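Local coordinates for protein spydx (Streptococcus pyogenes, PDB 2J43) that binds glycogen and related alpha-glucans as the tandem family 41 carbohydrate-binding region of a cell-wall virulence factor that is probably a pullulanase, at residues L5-T11 and N93-E99; S20-W26 and S68-K74; G112-Y118 and A157-L163. All coordinates share one frame; numbering follows the deposited sequence. Where two conformers were deposited one is given.

Interaction 1 of 3, residues L5-T11 and N93-E99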
loop_
_atom_site.group_PDB
_atom_site.type_symbol
_atom_site.label_atom_id
_atom_site.label_comp_id
_atom_site.label_asym_id
_atom_site.label_seq_id
_atom_site.Cartn_x
_atom_site.Cartn_y
_atom_site.Cartn_z
ATOM N N LEU A 5 14.261 2.724 0.130
ATOM C CA LEU A 5 13.063 1.977 -0.180
ATOM C C LEU A 5 13.025 0.734 0.697
ATOM O O LEU A 5 13.870 -0.152 0.563
ATOM C CB LEU A 5 13.058 1.555 -1.653
ATOM C CG LEU A 5 11.829 0.778 -2.161
ATOM C CD1 LEU A 5 10.561 1.635 -2.092
ATOM C CD2 LEU A 5 12.019 0.254 -3.553
ATOM N N ARG A 6 12.066 0.660 1.607
ATOM C CA ARG A 6 11.893 -0.560 2.417
ATOM C C ARG A 6 11.111 -1.578 1.643
ATOM O O ARG A 6 9.934 -1.360 1.356
ATOM C CB ARG A 6 11.205 -0.235 3.740
ATOM C CG ARG A 6 10.825 -1.438 4.570
ATOM C CD ARG A 6 10.663 -1.199 6.071
ATOM N NE ARG A 6 11.918 -0.735 6.648
ATOM C CZ ARG A 6 12.029 -0.327 7.897
ATOM N NH1 ARG A 6 10.967 -0.371 8.677
ATOM N NH2 ARG A 6 13.205 0.058 8.379
HETATM N N MSE A 7 11.806 -2.644 1.260
HETATM C CA MSE A 7 11.251 -3.697 0.448
HETATM C C MSE A 7 10.795 -4.856 1.317
HETATM O O MSE A 7 11.578 -5.464 1.993
HETATM C CB MSE A 7 12.261 -4.160 -0.590
HETATM C CG MSE A 7 12.702 -3.048 -1.489
HETATM SE SE MSE A 7 13.661 -3.753 -3.056
HETATM C CE MSE A 7 12.274 -4.764 -3.853
ATOM N N HIS A 8 9.501 -5.105 1.281
ATOM C CA HIS A 8 8.880 -6.216 1.967
ATOM C C HIS A 8 8.670 -7.379 1.013
ATOM O O HIS A 8 7.995 -7.248 -0.028
ATOM C CB HIS A 8 7.520 -5.798 2.507
ATOM C CG HIS A 8 7.579 -4.832 3.630
ATOM N ND1 HIS A 8 7.366 -3.476 3.488
ATOM C CD2 HIS A 8 7.737 -5.051 4.964
ATOM C CE1 HIS A 8 7.429 -2.911 4.682
ATOM N NE2 HIS A 8 7.669 -3.843 5.582
ATOM N N PHE A 9 9.235 -8.540 1.340
ATOM C CA PHE A 9 9.032 -9.721 0.534
ATOM C C PHE A 9 8.132 -10.708 1.321
ATOM O O PHE A 9 8.425 -11.030 2.481
ATOM C CB PHE A 9 10.371 -10.392 0.203
ATOM C CG PHE A 9 11.270 -9.541 -0.623
ATOM C CD1 PHE A 9 11.133 -9.553 -1.987
ATOM C CD2 PHE A 9 12.206 -8.735 -0.039
ATOM C CE1 PHE A 9 11.945 -8.751 -2.790
ATOM C CE2 PHE A 9 13.030 -7.933 -0.868
ATOM C CZ PHE A 9 12.858 -7.967 -2.200
ATOM N N LYS A 10 7.096 -11.199 0.676
ATOM C CA LYS A 10 6.194 -12.198 1.277
ATOM C C LYS A 10 6.871 -13.560 1.454
ATOM O O LYS A 10 6.823 -14.195 2.547
ATOM C CB LYS A 10 4.993 -12.417 0.393
ATOM C CG LYS A 10 3.894 -13.344 1.020
ATOM C CD LYS A 10 2.954 -12.512 1.900
ATOM C CE LYS A 10 2.642 -13.162 3.260
ATOM N NZ LYS A 10 2.268 -12.204 4.338
ATOM N N THR A 11 7.487 -14.013 0.376
ATOM C CA THR A 11 8.112 -15.332 0.342
ATOM C C THR A 11 9.400 -15.334 -0.469
ATOM O O THR A 11 9.356 -15.072 -1.684
ATOM C CB THR A 11 7.182 -16.351 -0.334
ATOM O OG1 THR A 11 5.858 -16.301 0.248
ATOM C CG2 THR A 11 7.659 -17.767 -0.067
ATOM N N ASN A 93 8.644 5.307 -0.129
ATOM C CA ASN A 93 9.681 4.746 0.725
ATOM C C ASN A 93 9.530 3.306 1.139
ATOM O O ASN A 93 10.231 2.813 2.032
ATOM C CB ASN A 93 10.010 5.666 1.885
ATOM C CG ASN A 93 8.897 5.748 2.848
ATOM O OD1 ASN A 93 7.855 5.136 2.644
ATOM N ND2 ASN A 93 9.129 6.475 3.951
ATOM N N GLU A 94 8.558 2.597 0.575
ATOM C CA GLU A 94 8.070 1.369 1.147
ATOM C C GLU A 94 7.286 0.666 0.038
ATOM O O GLU A 94 6.522 1.294 -0.670
ATOM C CB GLU A 94 7.329 1.477 2.485
ATOM C CG GLU A 94 7.287 0.207 3.286
ATOM C CD GLU A 94 6.939 0.453 4.755
ATOM O OE1 GLU A 94 6.475 1.556 5.091
ATOM O OE2 GLU A 94 7.102 -0.488 5.570
ATOM N N VAL A 95 7.507 -0.627 -0.130
ATOM C CA VAL A 95 6.769 -1.414 -1.127
ATOM C C VAL A 95 6.621 -2.818 -0.597
ATOM O O VAL A 95 7.494 -3.320 0.137
ATOM C CB VAL A 95 7.548 -1.377 -2.455
ATOM C CG1 VAL A 95 8.924 -2.056 -2.264
ATOM C CG2 VAL A 95 6.816 -1.957 -3.558
ATOM N N TRP A 96 5.581 -3.485 -1.046
ATOM C CA TRP A 96 5.274 -4.849 -0.678
ATOM C C TRP A 96 5.265 -5.704 -1.917
ATOM O O TRP A 96 4.521 -5.436 -2.870
ATOM C CB TRP A 96 3.927 -4.942 0.041
ATOM C CG TRP A 96 3.987 -4.376 1.438
ATOM C CD1 TRP A 96 4.041 -5.108 2.589
ATOM C CD2 TRP A 96 3.965 -2.996 1.848
ATOM N NE1 TRP A 96 4.063 -4.290 3.676
ATOM C CE2 TRP A 96 4.033 -2.982 3.266
ATOM C CE3 TRP A 96 3.904 -1.757 1.171
ATOM C CZ2 TRP A 96 4.059 -1.804 4.005
ATOM C CZ3 TRP A 96 3.905 -0.585 1.919
ATOM C CH2 TRP A 96 3.968 -0.615 3.323
ATOM N N ILE A 97 6.082 -6.748 -1.876
ATOM C CA ILE A 97 6.263 -7.654 -3.002
ATOM C C ILE A 97 5.683 -8.984 -2.623
ATOM O O ILE A 97 6.158 -9.650 -1.702
ATOM C CB ILE A 97 7.738 -7.766 -3.402
ATOM C CG1 ILE A 97 8.234 -6.387 -3.837
ATOM C CG2 ILE A 97 7.937 -8.766 -4.532
ATOM C CD1 ILE A 97 9.602 -6.103 -3.456
ATOM N N ASP A 98 4.638 -9.361 -3.338
ATOM C CA ASP A 98 3.970 -10.599 -2.976
ATOM C C ASP A 98 4.676 -11.835 -3.532
ATOM O O ASP A 98 5.732 -11.755 -4.142
ATOM C CB ASP A 98 2.462 -10.520 -3.301
ATOM C CG ASP A 98 2.155 -10.462 -4.795
ATOM O OD1 ASP A 98 2.933 -10.985 -5.634
ATOM O OD2 ASP A 98 1.103 -9.910 -5.173
ATOM N N GLU A 99 4.093 -13.003 -3.295
ATOM C CA GLU A 99 4.750 -14.250 -3.671
ATOM C C GLU A 99 4.897 -14.467 -5.178
ATOM O O GLU A 99 5.681 -15.305 -5.601
ATOM C CB GLU A 99 4.010 -15.441 -3.047
ATOM C CG GLU A 99 2.684 -15.750 -3.706
ATOM C CD GLU A 99 1.499 -15.006 -3.129
ATOM O OE1 GLU A 99 1.652 -14.021 -2.358
ATOM O OE2 GLU A 99 0.371 -15.416 -3.484
HETATM O O HOH W 1 7.907 -0.645 8.183
HETATM O O HOH W 2 7.993 -12.295 -2.110
#
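H8 and W96 stack on neighbouring parallel strands, 5-9 and 94-97, of the mixed sheet that forms one layer of the beta-sandwich in the first family 41 carbohydrate-binding module. Both rings leave the backbone alike, CG anti to the carbonyl carbon (chi1 -70° in H8, -72° in W96). Because the two residues are paired in register, the side chains run alongside each other. The result is an offset stack: the imidazole lies over one face of the indole, its centroid 4.0 Å from that of the W96 five-membered ring, with the planes only 8° apart. H8 CB also sits over that face as a CH-pi contact. Beyond the pair, the ring of Y51 meets W96 edge-to-face.

V95 O lies at the edge of the imidazole and takes two N-H groups of one residue, H8 N at 2.9 Å and, weakly, H8 ND1 at 3.4 Å. The side-chain bond is weak and bent, so the ring's orientation probably rests mainly on the stack against W96. The staggered backbone bonds V95 N to R6 O and I97 N to H8 O (2.7 Å) continue the parallel pattern.

On the face carrying M7, V95, F9 and I97 the contacts are apolar and look toward the other layer, strand 66-73. V95 CG1, between the backbone N and the carbonyl carbon, is 4.0 Å from M7 CG (selenomethionine), and L5 CD1 reaches the same methyl from the strand's start.

R6 and E94 lie side by side on the H8 face, but their charged atoms do not touch. R6 NE is paired with D56 instead, and a water joins the two side chains, accepting from R6 NH1 at 3.1 Å and donating to E94 OE2 at 2.7 Å.

Interaction 2 of 3, residues S20-W26 and S68-K74; sequences SLGLWVW and SYLINNK
The indole of W26 has S68 CB and, farther toward its rim, Y69 N over one face, while its CZ3 lies in plane at the edge of the W24 ring. These groups sit on an antiparallel strand pair, 21-26 with 68-73, in the second layer of the first module's beta-sandwich. W26 CG lies between the backbone N and the carbonyl carbon (chi1 64°), which turns the indole back across the partner strand and brings CZ3 to 3.5 Å from the backbone carbon Y69 C.

L70 fills the angle between the tryptophans. Its CD2 approaches W26 CZ3 obliquely at 3.8 Å, and its other methyl, CD1, packs on W24 CB at 3.7 Å. W36 meets the W24 ring edge-to-face from outside the pair. Neighbouring, partly exposed tryptophans on a sheet surface are consistent with the aromatic platforms by which carbohydrate-binding modules hold glucans, but no contact here identifies the site.

The opposite face, with L21, L23, V25, Y69 and I71, is the core side. L23 CD1 reaches Y69 CD1 at 3.8 Å, approaching the phenol ring obliquely, and L23 and Y69 also touch M7 of the other layer.

Paired bonds fix the register at W26-S68, W24-L70 and G22-N72. The first has W26 N to S68 O and S68 N to W26 O, both close to straight at 171°. At the last, N72 N to G22 O is 2.8 Å. N72 bends its amide over the glycine: ND2 is bound by P37 O, which settles the amide's orientation, and OD1 lies 3.3 Å from G22 CA. That oxygen also accepts from a water, 3.2 Å from N72 OD1, which makes a weak second bond to S20 O.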
loop_
_atom_site.group_PDB
_atom_site.type_symbol
_atom_site.label_atom_id
_atom_site.label_comp_id
_atom_site.label_asym_id
_atom_site.label_seq_id
_atom_site.Cartn_x
_atom_site.Cartn_y
_atom_site.Cartn_z
ATOM N N SER A 20 22.922 -17.482 1.502
ATOM C CA SER A 20 23.179 -17.726 0.084
ATOM C C SER A 20 22.352 -16.883 -0.843
ATOM O O SER A 20 22.569 -16.981 -2.052
ATOM C CB SER A 20 22.878 -19.194 -0.219
ATOM O OG SER A 20 23.583 -20.055 0.736
ATOM N N LEU A 21 21.440 -16.095 -0.314
ATOM C CA LEU A 21 20.550 -15.240 -1.126
ATOM C C LEU A 21 21.047 -13.792 -1.219
ATOM O O LEU A 21 21.485 -13.192 -0.249
ATOM C CB LEU A 21 19.143 -15.212 -0.553
ATOM C CG LEU A 21 18.356 -16.499 -0.727
ATOM C CD1 LEU A 21 17.082 -16.410 0.119
ATOM C CD2 LEU A 21 18.105 -16.705 -2.226
ATOM N N GLY A 22 20.944 -13.216 -2.426
ATOM C CA GLY A 22 21.253 -11.810 -2.625
ATOM C C GLY A 22 20.129 -11.019 -3.264
ATOM O O GLY A 22 19.361 -11.560 -4.095
ATOM N N LEU A 23 20.066 -9.747 -2.915
ATOM C CA LEU A 23 19.175 -8.767 -3.568
ATOM C C LEU A 23 20.056 -7.895 -4.447
ATOM O O LEU A 23 20.834 -7.077 -3.985
ATOM C CB LEU A 23 18.458 -7.897 -2.547
ATOM C CG LEU A 23 17.445 -6.893 -3.082
ATOM C CD1 LEU A 23 16.371 -7.630 -3.876
ATOM C CD2 LEU A 23 16.780 -6.047 -1.970
ATOM N N TRP A 24 19.862 -8.032 -5.749
ATOM C CA TRP A 24 20.677 -7.425 -6.793
ATOM C C TRP A 24 19.834 -6.276 -7.394
ATOM O O TRP A 24 18.703 -6.500 -7.787
ATOM C CB TRP A 24 21.006 -8.467 -7.866
ATOM C CG TRP A 24 21.871 -7.919 -8.967
ATOM C CD1 TRP A 24 21.464 -7.249 -10.097
ATOM C CD2 TRP A 24 23.287 -8.029 -9.043
ATOM N NE1 TRP A 24 22.576 -6.907 -10.840
ATOM C CE2 TRP A 24 23.709 -7.358 -10.208
ATOM C CE3 TRP A 24 24.266 -8.613 -8.204
ATOM C CZ2 TRP A 24 25.060 -7.262 -10.571
ATOM C CZ3 TRP A 24 25.605 -8.524 -8.559
ATOM C CH2 TRP A 24 26.004 -7.850 -9.734
ATOM N N VAL A 25 20.333 -5.037 -7.342
ATOM C CA VAL A 25 19.525 -3.860 -7.635
ATOM C C VAL A 25 20.139 -2.937 -8.700
ATOM O O VAL A 25 21.355 -2.821 -8.817
ATOM C CB VAL A 25 19.232 -3.042 -6.353
ATOM C CG1 VAL A 25 18.445 -3.868 -5.369
ATOM C CG2 VAL A 25 20.525 -2.580 -5.690
ATOM N N TRP A 26 19.256 -2.312 -9.458
ATOM C CA TRP A 26 19.645 -1.301 -10.417
ATOM C C TRP A 26 18.572 -0.258 -10.595
ATOM O O TRP A 26 17.565 -0.241 -9.875
ATOM C CB TRP A 26 20.072 -1.956 -11.701
ATOM C CG TRP A 26 19.041 -2.748 -12.509
ATOM C CD1 TRP A 26 18.455 -2.333 -13.661
ATOM C CD2 TRP A 26 18.541 -4.110 -12.296
ATOM N NE1 TRP A 26 17.631 -3.303 -14.162
ATOM C CE2 TRP A 26 17.673 -4.410 -13.374
ATOM C CE3 TRP A 26 18.742 -5.090 -11.327
ATOM C CZ2 TRP A 26 17.006 -5.628 -13.498
ATOM C CZ3 TRP A 26 18.077 -6.297 -11.463
ATOM C CH2 TRP A 26 17.217 -6.546 -12.529
ATOM N N SER A 68 14.858 -1.351 -10.096
ATOM C CA SER A 68 14.784 -2.687 -10.571
ATOM C C SER A 68 15.581 -3.582 -9.630
ATOM O O SER A 68 16.529 -3.170 -8.970
ATOM C CB SER A 68 15.325 -2.800 -11.999
ATOM O OG SER A 68 14.520 -2.014 -12.902
ATOM N N TYR A 69 15.212 -4.850 -9.633
ATOM C CA TYR A 69 15.816 -5.786 -8.712
ATOM C C TYR A 69 15.589 -7.225 -9.158
ATOM O O TYR A 69 14.700 -7.571 -9.982
ATOM C CB TYR A 69 15.283 -5.619 -7.259
ATOM C CG TYR A 69 13.912 -6.201 -7.109
ATOM C CD1 TYR A 69 13.720 -7.515 -6.653
ATOM C CD2 TYR A 69 12.796 -5.452 -7.476
ATOM C CE1 TYR A 69 12.419 -8.028 -6.605
ATOM C CE2 TYR A 69 11.486 -5.987 -7.368
ATOM C CZ TYR A 69 11.340 -7.256 -6.948
ATOM O OH TYR A 69 10.060 -7.791 -6.902
ATOM N N LEU A 70 16.390 -8.092 -8.566
ATOM C CA LEU A 70 16.171 -9.523 -8.640
ATOM C C LEU A 70 16.744 -10.144 -7.383
ATOM O O LEU A 70 17.534 -9.512 -6.701
ATOM C CB LEU A 70 16.785 -10.135 -9.899
ATOM C CG LEU A 70 18.297 -10.025 -10.020
ATOM C CD1 LEU A 70 18.936 -11.204 -9.287
ATOM C CD2 LEU A 70 18.794 -9.994 -11.465
ATOM N N ILE A 71 16.357 -11.388 -7.129
ATOM C CA ILE A 71 16.918 -12.186 -6.026
ATOM C C ILE A 71 17.766 -13.243 -6.683
ATOM O O ILE A 71 17.279 -14.007 -7.550
ATOM C CB ILE A 71 15.811 -12.828 -5.110
ATOM C CG1 ILE A 71 15.019 -11.729 -4.413
ATOM C CG2 ILE A 71 16.440 -13.772 -4.051
ATOM C CD1 ILE A 71 13.894 -12.211 -3.576
ATOM N N ASN A 72 19.021 -13.329 -6.281
ATOM C CA ASN A 72 19.951 -14.319 -6.808
ATOM C C ASN A 72 20.450 -15.202 -5.693
ATOM O O ASN A 72 20.037 -15.042 -4.552
ATOM C CB ASN A 72 21.121 -13.683 -7.598
ATOM C CG ASN A 72 22.129 -12.864 -6.741
ATOM O OD1 ASN A 72 22.161 -13.003 -5.538
ATOM N ND2 ASN A 72 23.058 -12.128 -7.399
ATOM N N ASN A 73 21.272 -16.165 -6.071
ATOM C CA ASN A 73 22.018 -16.937 -5.089
ATOM C C ASN A 73 23.479 -16.972 -5.441
ATOM O O ASN A 73 23.927 -16.429 -6.447
ATOM C CB ASN A 73 21.409 -18.318 -4.908
ATOM C CG ASN A 73 21.524 -19.179 -6.163
ATOM O OD1 ASN A 73 22.325 -18.889 -7.060
ATOM N ND2 ASN A 73 20.728 -20.250 -6.200
ATOM N N LYS A 74 24.280 -17.548 -4.557
ATOM C CA LYS A 74 25.719 -17.449 -4.719
ATOM C C LYS A 74 26.230 -18.324 -5.884
ATOM O O LYS A 74 27.299 -18.053 -6.413
ATOM C CB LYS A 74 26.432 -17.694 -3.382
ATOM C CG LYS A 74 26.231 -19.050 -2.830
ATOM C CD LYS A 74 27.011 -19.264 -1.491
ATOM C CE LYS A 74 26.438 -20.488 -0.786
ATOM N NZ LYS A 74 26.859 -21.783 -1.390
HETATM O O HOH W 3 24.149 -14.162 -3.265
#

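Interaction 3 of 3, residues G112-Y118 and A157-L163; sequences GYLRINY and AYVDVPL
R115 meets D160 and Y158 at once, its guanidinium edge given to the carboxylate and one face to the phenol ring. The grip on D160 is side-on. R115 NE donates to D160 OD1 at 2.8 Å in a straight bond (180°), and R115 NH2 donates to D160 OD2 at 3.0 Å, using the syn lone pair of that oxygen. Over the face, R115 CZ stands 3.7 Å from the centroid of the Y158 ring, and the planes are 16° apart, a stacked cation-pi contact.

The arginine chain leaves extended, with CG anti to the backbone N, and then turns at chi3 (-62°). That bend lays CD and NE over Y158 CD1 while directing the NE edge at D160. The three residues share a face because R115 lies directly opposite D160 across the strands, and Y158 is two residues before D160 on strand 157-162, where side chains alternate.

Flanking bonds hold this register: I116 N to V159 O at 2.9 Å and V159 N to I116 O at 3.1 Å, with L114 and V161 paired likewise. The reverse face, bearing L114, I116, V159 and V161, is apolar. I116 CD1 touches V161 CG2 at 4.0 Å, and L114 and I116 continue onto strand 170-176, inside the second module's beta-sandwich. Farther out, H151 meets the Y158 ring, and K110 makes a weak, long ion pair with D160 OD2.

With NE and NH2 taken by one carboxylate and a ring against its face, the guanidinium has little freedom to rotate, and the ion pair probably keeps both groups charged.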
loop_
_atom_site.group_PDB
_atom_site.type_symbol
_atom_site.label_atom_id
_atom_site.label_comp_id
_atom_site.label_asym_id
_atom_site.label_seq_id
_atom_site.Cartn_x
_atom_site.Cartn_y
_atom_site.Cartn_z
ATOM N N GLY A 112 -11.757 -9.887 -0.516
ATOM C CA GLY A 112 -13.171 -9.699 -0.233
ATOM C C GLY A 112 -13.484 -8.555 0.723
ATOM O O GLY A 112 -14.628 -8.399 1.197
ATOM N N TYR A 113 -12.466 -7.763 1.029
ATOM C CA TYR A 113 -12.656 -6.565 1.842
ATOM C C TYR A 113 -11.992 -5.388 1.119
ATOM O O TYR A 113 -11.068 -5.569 0.338
ATOM C CB TYR A 113 -12.018 -6.746 3.226
ATOM C CG TYR A 113 -12.710 -7.728 4.170
ATOM C CD1 TYR A 113 -13.416 -7.260 5.283
ATOM C CD2 TYR A 113 -12.606 -9.117 3.992
ATOM C CE1 TYR A 113 -14.024 -8.155 6.188
ATOM C CE2 TYR A 113 -13.231 -10.016 4.883
ATOM C CZ TYR A 113 -13.929 -9.522 5.979
ATOM O OH TYR A 113 -14.548 -10.370 6.891
ATOM N N LEU A 114 -12.493 -4.176 1.340
ATOM C CA LEU A 114 -11.807 -2.970 0.912
ATOM C C LEU A 114 -11.551 -2.186 2.204
ATOM O O LEU A 114 -12.475 -1.936 2.967
ATOM C CB LEU A 114 -12.659 -2.134 -0.047
ATOM C CG LEU A 114 -11.950 -0.903 -0.626
ATOM C CD1 LEU A 114 -10.768 -1.291 -1.509
ATOM C CD2 LEU A 114 -12.850 0.113 -1.387
ATOM N N ARG A 115 -10.299 -1.820 2.492
ATOM C CA ARG A 115 -10.027 -0.813 3.530
ATOM C C ARG A 115 -10.133 0.602 2.971
ATOM O O ARG A 115 -9.475 0.946 1.975
ATOM C CB ARG A 115 -8.620 -0.977 4.117
ATOM C CG ARG A 115 -8.309 0.023 5.209
ATOM C CD ARG A 115 -7.112 -0.305 6.083
ATOM N NE ARG A 115 -7.275 -1.541 6.816
ATOM C CZ ARG A 115 -6.347 -2.049 7.639
ATOM N NH1 ARG A 115 -5.175 -1.443 7.793
ATOM N NH2 ARG A 115 -6.604 -3.172 8.310
ATOM N N ILE A 116 -10.942 1.431 3.640
ATOM C CA ILE A 116 -11.035 2.842 3.350
ATOM C C ILE A 116 -10.251 3.581 4.406
ATOM O O ILE A 116 -10.600 3.566 5.573
ATOM C CB ILE A 116 -12.502 3.283 3.346
ATOM C CG1 ILE A 116 -13.249 2.549 2.227
ATOM C CG2 ILE A 116 -12.567 4.825 3.254
ATOM C CD1 ILE A 116 -14.786 2.750 2.215
ATOM N N ASN A 117 -9.173 4.229 3.995
ATOM C CA ASN A 117 -8.340 5.037 4.856
ATOM C C ASN A 117 -8.720 6.505 4.679
ATOM O O ASN A 117 -8.897 6.969 3.528
ATOM C CB ASN A 117 -6.858 4.892 4.447
ATOM C CG ASN A 117 -6.325 3.515 4.620
ATOM O OD1 ASN A 117 -5.930 3.148 5.740
ATOM N ND2 ASN A 117 -6.340 2.688 3.536
ATOM N N TYR A 118 -8.873 7.238 5.781
ATOM C CA TYR A 118 -9.254 8.638 5.696
ATOM C C TYR A 118 -8.319 9.427 6.571
ATOM O O TYR A 118 -8.247 9.127 7.733
ATOM C CB TYR A 118 -10.700 8.890 6.220
ATOM C CG TYR A 118 -11.022 10.368 6.201
ATOM C CD1 TYR A 118 -11.245 11.017 4.985
ATOM C CD2 TYR A 118 -11.090 11.129 7.379
ATOM C CE1 TYR A 118 -11.490 12.384 4.930
ATOM C CE2 TYR A 118 -11.369 12.500 7.337
ATOM C CZ TYR A 118 -11.554 13.119 6.108
ATOM O OH TYR A 118 -11.825 14.476 6.057
ATOM N N ALA A 157 -7.262 7.381 9.788
ATOM C CA ALA A 157 -8.225 6.465 10.369
ATOM C C ALA A 157 -8.621 5.500 9.281
ATOM O O ALA A 157 -8.414 5.802 8.110
ATOM C CB ALA A 157 -9.416 7.231 10.906
ATOM N N TYR A 158 -9.192 4.362 9.629
ATOM C CA TYR A 158 -9.668 3.451 8.610
ATOM C C TYR A 158 -10.803 2.558 9.055
ATOM O O TYR A 158 -11.057 2.381 10.251
ATOM C CB TYR A 158 -8.514 2.580 8.065
ATOM C CG TYR A 158 -7.968 1.560 9.035
ATOM C CD1 TYR A 158 -8.572 0.342 9.191
ATOM C CD2 TYR A 158 -6.866 1.845 9.818
ATOM C CE1 TYR A 158 -8.076 -0.596 10.096
ATOM C CE2 TYR A 158 -6.339 0.890 10.743
ATOM C CZ TYR A 158 -6.957 -0.306 10.854
ATOM O OH TYR A 158 -6.504 -1.265 11.730
ATOM N N VAL A 159 -11.497 1.998 8.074
ATOM C CA VAL A 159 -12.433 0.924 8.318
ATOM C C VAL A 159 -12.281 -0.147 7.238
ATOM O O VAL A 159 -12.012 0.174 6.071
ATOM C CB VAL A 159 -13.871 1.444 8.382
ATOM C CG1 VAL A 159 -14.279 2.089 7.101
ATOM C CG2 VAL A 159 -14.811 0.272 8.876
ATOM N N ASP A 160 -12.450 -1.401 7.636
ATOM C CA ASP A 160 -12.421 -2.539 6.729
ATOM C C ASP A 160 -13.862 -2.906 6.379
ATOM O O ASP A 160 -14.687 -3.232 7.265
ATOM C CB ASP A 160 -11.702 -3.740 7.360
ATOM C CG ASP A 160 -10.224 -3.538 7.455
ATOM O OD1 ASP A 160 -9.669 -2.971 6.497
ATOM O OD2 ASP A 160 -9.550 -3.885 8.444
ATOM N N VAL A 161 -14.161 -2.851 5.105
ATOM C CA VAL A 161 -15.513 -3.039 4.596
ATOM C C VAL A 161 -15.667 -4.358 3.814
ATOM O O VAL A 161 -15.116 -4.497 2.720
ATOM C CB VAL A 161 -15.910 -1.899 3.675
ATOM C CG1 VAL A 161 -17.381 -2.023 3.229
ATOM C CG2 VAL A 161 -15.644 -0.537 4.342
ATOM N N PRO A 162 -16.494 -5.277 4.301
ATOM C CA PRO A 162 -16.760 -6.494 3.507
ATOM C C PRO A 162 -17.518 -6.189 2.232
ATOM O O PRO A 162 -18.469 -5.426 2.287
ATOM C CB PRO A 162 -17.624 -7.365 4.433
ATOM C CG PRO A 162 -17.675 -6.698 5.757
ATOM C CD PRO A 162 -17.259 -5.251 5.560
ATOM N N LEU A 163 -17.106 -6.787 1.121
ATOM C CA LEU A 163 -17.697 -6.592 -0.192
ATOM C C LEU A 163 -18.637 -7.788 -0.527
ATOM O O LEU A 163 -18.503 -8.871 0.032
ATOM C CB LEU A 163 -16.594 -6.501 -1.267
ATOM C CG LEU A 163 -15.443 -5.496 -1.099
ATOM C CD1 LEU A 163 -14.409 -5.643 -2.194
ATOM C CD2 LEU A 163 -16.026 -4.125 -1.175
#

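Overall arrangement
Interactions 1 and 2 belong to one module and face each other as its two sheet layers, their centres 14 Å apart. Interaction 2 is nested along the chain within the loop that interaction 1 closes. Their apolar faces meet directly: F9 CZ is 3.9 Å from L23 CD1, and F9 CE1 is 3.9 Å from Y69 CE1. Interaction 3 comes later in the chain, in the second module, about 21 Å from interaction 1 and 35 Å from interaction 2 between centres, with nearest atoms about 10 Å and 22 Å away. The tryptophans of 20-26 therefore lie far from the 112-118 pair, consistent with two separately packed modules in tandem.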